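Local coordinates for putative uncharacterized protein (Staphylococcus aureus subsp. aureus Mu50, PDB 3FYM) that probably binds DNA through a helix-turn-helix domain that forms the soluble N-terminal part of a putative membrane protein, at residues Lys9-Arg12 and Glu13-Gly16; Lys47-Ser50 and Glu51-Arg55. All blocks are in the same frame, centred on the assembly; numbering follows the deposited sequence.

Contact 1. Residues Lys9-Arg12 and Glu13-Gly16; sequences KGRR and ERLG
R11 and L15 lie one helical turn apart, and their side chains run together at an oblique angle. L15 CD1 sits 3.6 Å from R11 NE. The other methyl, L15 CD2, lies over one face of the R11 guanidinium, toward its rim, 3.8 Å from R11 CZ. R11 reaches this place by a bend at its second torsion (chi2 62°), with the rest of the chain extended. Its polar end is held outside the pair, where R11 NE bonds to V61 O.

R14 turns back along the helix instead. Its chain bends at chi3 (-61°), which lays one guanidinium face over the backbone at G10 and R11. R14 NH1 is 3.5 Å from R11 CA. R14 NH2 comes within 3.3 Å of G10 C, tight against a residue without a side chain. The R11 and R14 side chains cross at about a right angle, their guanidinium planes 53° apart. One water bridges the two like charges, accepting from R14 NH1 at 2.8 Å and from R11 NH1.

E13 crosses K9 with OE1 3.8 Å from K9 CG. The charged ends do not meet, so any attraction is probably modest. R12 leads away into the domain, where its NE forms a salt bridge with E37 and its NH2 bonds to M17 O.

Along the backbone, L15 N bonds to R11 O at 3.0 Å and weakly to R12 O. G16 then takes a positive phi, and its N bonds to E13 O at 2.9 Å. This is a Schellman motif, which ends the first helix of the helix-turn-helix domain.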
# COMPACT_ATOMS: atom_id res chain seq x y z
N LYS A 9 -4.26 3.12 5.73
CA LYS A 9 -5.73 3.10 5.97
C LYS A 9 -6.14 4.27 6.84
O LYS A 9 -7.17 4.89 6.61
CB LYS A 9 -6.15 1.78 6.58
CG LYS A 9 -7.65 1.61 6.77
CD LYS A 9 -8.03 0.27 7.33
CE LYS A 9 -9.52 0.05 7.41
NZ LYS A 9 -9.80 -1.33 7.85
N GLY A 10 -5.38 4.55 7.89
CA GLY A 10 -5.69 5.64 8.77
C GLY A 10 -5.77 6.94 8.01
O GLY A 10 -6.68 7.78 8.19
N ARG A 11 -4.79 7.21 7.14
CA ARG A 11 -4.78 8.38 6.33
C ARG A 11 -5.97 8.43 5.37
O ARG A 11 -6.62 9.47 5.24
CB ARG A 11 -3.48 8.48 5.55
CG ARG A 11 -3.40 9.65 4.59
CD ARG A 11 -3.48 11.00 5.25
NE ARG A 11 -3.35 12.04 4.20
CZ ARG A 11 -3.40 13.35 4.38
NH1 ARG A 11 -3.60 13.81 5.61
NH2 ARG A 11 -3.29 14.17 3.34
N ARG A 12 -6.27 7.31 4.72
CA ARG A 12 -7.42 7.23 3.85
C ARG A 12 -8.69 7.62 4.62
O ARG A 12 -9.51 8.39 4.12
CB ARG A 12 -7.56 5.83 3.26
CG ARG A 12 -8.79 5.72 2.34
CD ARG A 12 -8.95 4.31 1.81
NE ARG A 12 -9.18 3.21 2.67
CZ ARG A 12 -10.30 2.90 3.33
NH1 ARG A 12 -10.35 1.76 4.02
NH2 ARG A 12 -11.34 3.71 3.27
N GLU A 13 -8.82 7.10 5.84
CA GLU A 13 -10.03 7.34 6.62
C GLU A 13 -10.06 8.80 7.06
O GLU A 13 -11.15 9.39 7.01
CB GLU A 13 -10.11 6.37 7.75
CG GLU A 13 -10.37 4.93 7.37
CD GLU A 13 -10.49 4.02 8.57
OE1 GLU A 13 -9.46 3.80 9.23
OE2 GLU A 13 -11.60 3.53 8.79
N ARG A 14 -8.94 9.37 7.46
CA ARG A 14 -8.91 10.82 7.81
C ARG A 14 -9.26 11.71 6.65
O ARG A 14 -9.86 12.77 6.90
CB ARG A 14 -7.51 11.20 8.28
CG ARG A 14 -7.28 10.58 9.65
CD ARG A 14 -6.00 11.12 10.23
NE ARG A 14 -4.75 10.90 9.53
CZ ARG A 14 -4.02 9.79 9.63
NH1 ARG A 14 -2.93 9.81 8.93
NH2 ARG A 14 -4.37 8.76 10.38
N LEU A 15 -9.00 11.31 5.43
CA LEU A 15 -9.36 12.05 4.23
C LEU A 15 -10.84 11.82 3.89
O LEU A 15 -11.33 12.50 2.97
CB LEU A 15 -8.51 11.64 3.05
CG LEU A 15 -7.04 12.11 3.11
CD1 LEU A 15 -6.22 11.37 2.06
CD2 LEU A 15 -6.95 13.60 2.97
N GLY A 16 -11.51 10.88 4.57
CA GLY A 16 -12.87 10.53 4.22
C GLY A 16 -12.96 9.84 2.87
O GLY A 16 -14.01 9.81 2.27
O HOH W 1 -2.61 12.50 8.27

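Contact 2. Residues Lys47-Ser50 and Glu51-Arg55; sequences KNYS and EGFIR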
# COMPACT_ATOMS: atom_id res chain seq x y z
N LYS A 47 3.67 -10.70 -5.26
CA LYS A 47 4.13 -10.04 -4.04
C LYS A 47 5.24 -9.07 -4.31
O LYS A 47 5.50 -8.15 -3.52
CB LYS A 47 4.52 -11.11 -3.05
CG LYS A 47 4.83 -10.61 -1.64
CD LYS A 47 5.39 -11.62 -0.72
CE LYS A 47 4.93 -12.90 -0.48
NZ LYS A 47 5.94 -13.54 0.45
N ASN A 48 5.96 -9.24 -5.44
CA ASN A 48 6.99 -8.29 -5.80
C ASN A 48 6.49 -6.87 -5.99
O ASN A 48 7.28 -5.92 -5.91
CB ASN A 48 7.71 -8.69 -7.09
CG ASN A 48 8.61 -9.89 -6.87
OD1 ASN A 48 9.09 -10.10 -5.77
ND2 ASN A 48 8.88 -10.53 -7.96
N TYR A 49 5.19 -6.74 -6.27
CA TYR A 49 4.54 -5.43 -6.46
C TYR A 49 4.17 -4.75 -5.17
O TYR A 49 3.61 -3.67 -5.21
CB TYR A 49 3.31 -5.58 -7.37
CG TYR A 49 3.55 -6.09 -8.75
CD1 TYR A 49 2.45 -6.58 -9.49
CD2 TYR A 49 4.79 -6.14 -9.33
CE1 TYR A 49 2.61 -7.05 -10.75
CE2 TYR A 49 4.93 -6.63 -10.64
CZ TYR A 49 3.85 -7.08 -11.34
OH TYR A 49 3.97 -7.60 -12.62
N SER A 50 4.44 -5.39 -4.02
CA SER A 50 4.02 -4.80 -2.74
C SER A 50 4.47 -3.37 -2.58
O SER A 50 3.67 -2.48 -2.24
CB SER A 50 4.54 -5.65 -1.58
OG SER A 50 4.01 -6.93 -1.49
N GLU A 51 5.76 -3.12 -2.77
CA GLU A 51 6.26 -1.76 -2.63
C GLU A 51 5.62 -0.82 -3.61
O GLU A 51 5.24 0.30 -3.25
CB GLU A 51 7.80 -1.74 -2.77
CG GLU A 51 8.32 -0.34 -2.59
CD GLU A 51 9.82 -0.22 -2.56
OE1 GLU A 51 10.55 -1.18 -2.47
OE2 GLU A 51 10.30 0.89 -2.55
N GLY A 52 5.52 -1.23 -4.90
CA GLY A 52 4.92 -0.35 -5.86
C GLY A 52 3.46 -0.01 -5.55
O GLY A 52 3.03 1.13 -5.80
N PHE A 53 2.72 -0.96 -5.03
CA PHE A 53 1.34 -0.67 -4.61
C PHE A 53 1.32 0.31 -3.45
O PHE A 53 0.50 1.26 -3.43
CB PHE A 53 0.60 -1.93 -4.23
CG PHE A 53 0.27 -2.88 -5.32
CD1 PHE A 53 -0.03 -4.20 -5.05
CD2 PHE A 53 0.19 -2.50 -6.63
CE1 PHE A 53 -0.47 -5.08 -6.00
CE2 PHE A 53 -0.25 -3.40 -7.60
CZ PHE A 53 -0.56 -4.69 -7.29
N ILE A 54 2.16 0.07 -2.44
CA ILE A 54 2.25 1.01 -1.30
C ILE A 54 2.60 2.40 -1.80
O ILE A 54 2.05 3.39 -1.33
CB ILE A 54 3.27 0.48 -0.28
CG1 ILE A 54 2.72 -0.74 0.47
CG2 ILE A 54 3.69 1.56 0.71
CD1 ILE A 54 3.77 -1.52 1.22
N ARG A 55 3.55 2.49 -2.71
CA ARG A 55 3.99 3.77 -3.25
C ARG A 55 2.86 4.53 -3.94
O ARG A 55 2.69 5.74 -3.73
CB ARG A 55 5.15 3.53 -4.22
CG ARG A 55 5.73 4.72 -4.87
CD ARG A 55 6.94 4.37 -5.75
NE ARG A 55 7.99 3.72 -4.93
CZ ARG A 55 8.82 4.40 -4.14
NH1 ARG A 55 9.67 3.74 -3.41
NH2 ARG A 55 8.77 5.71 -4.08
O HOH W 2 7.86 -4.93 -3.32
O HOH W 3 7.21 -3.18 -6.23
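K47 O, three residues before S50, is gripped by two donors, both from S50. The S50 hydroxyl donates to it at 2.8 Å, in the carbonyl plane and on a lone pair. S50 N adds a second bond at 3.0 Å. The hydroxyl gets there because OG stands anti to its own carbonyl carbon (chi1 -66°), turned back beside the backbone N. S50 is buried, and this bond satisfies its hydroxyl against the chain just before it.

N48 O is held by water. Two waters donate to it, one also accepting from E51 N and the other from G52 N. They carry the first-turn amides back to the carbonyl, at a point where the direct N48 O to E51 N distance is too long for a bond.

Y49 and F53 meet on the next turn. Y49 CB stands over the centre of one F53 ring face, 4.0 Å from the ring centroid and 13° off its normal, a CH-pi contact. The two rings do not stack. F53 CZ comes to the edge of the Y49 ring, near its plane, while the Y49 ring leads away. F53 N bonds to Y49 O at 2.9 Å, and I54 N to S50 O at 3.0 Å.

E51 and R55 form a salt bridge one turn apart. R55 NH1 donates to the anti lone pair of E51 OE2 at 3.0 Å, with the oxygen in the guanidinium plane. R55 NH2 also bonds to N66 OD1.

Helix 50-60 packs against two others: F53 and I54 touch I36 of helix 30-37, and E51, I54 and R55 touch helix 65-71.

In the fold
From the N terminus, contact 1 comes first, at the C-terminal end of helix 4-14. The chain then runs through helix 19-26 and helix 30-37, which carries the zinc ligands E31 and H35, before a loop leads to contact 2 at the start of helix 50-60. The two contacts follow in series and neither nests nor crosses. Both are local, so neither closes a long loop. The centres of contact 1 and contact 2 are about 19 Å apart, on opposite sides of the chain's centre. Contact 1 marks where one helix ends and contact 2 where another begins. Helix 30-37 is touched from both contacts and so ties the two helix ends together.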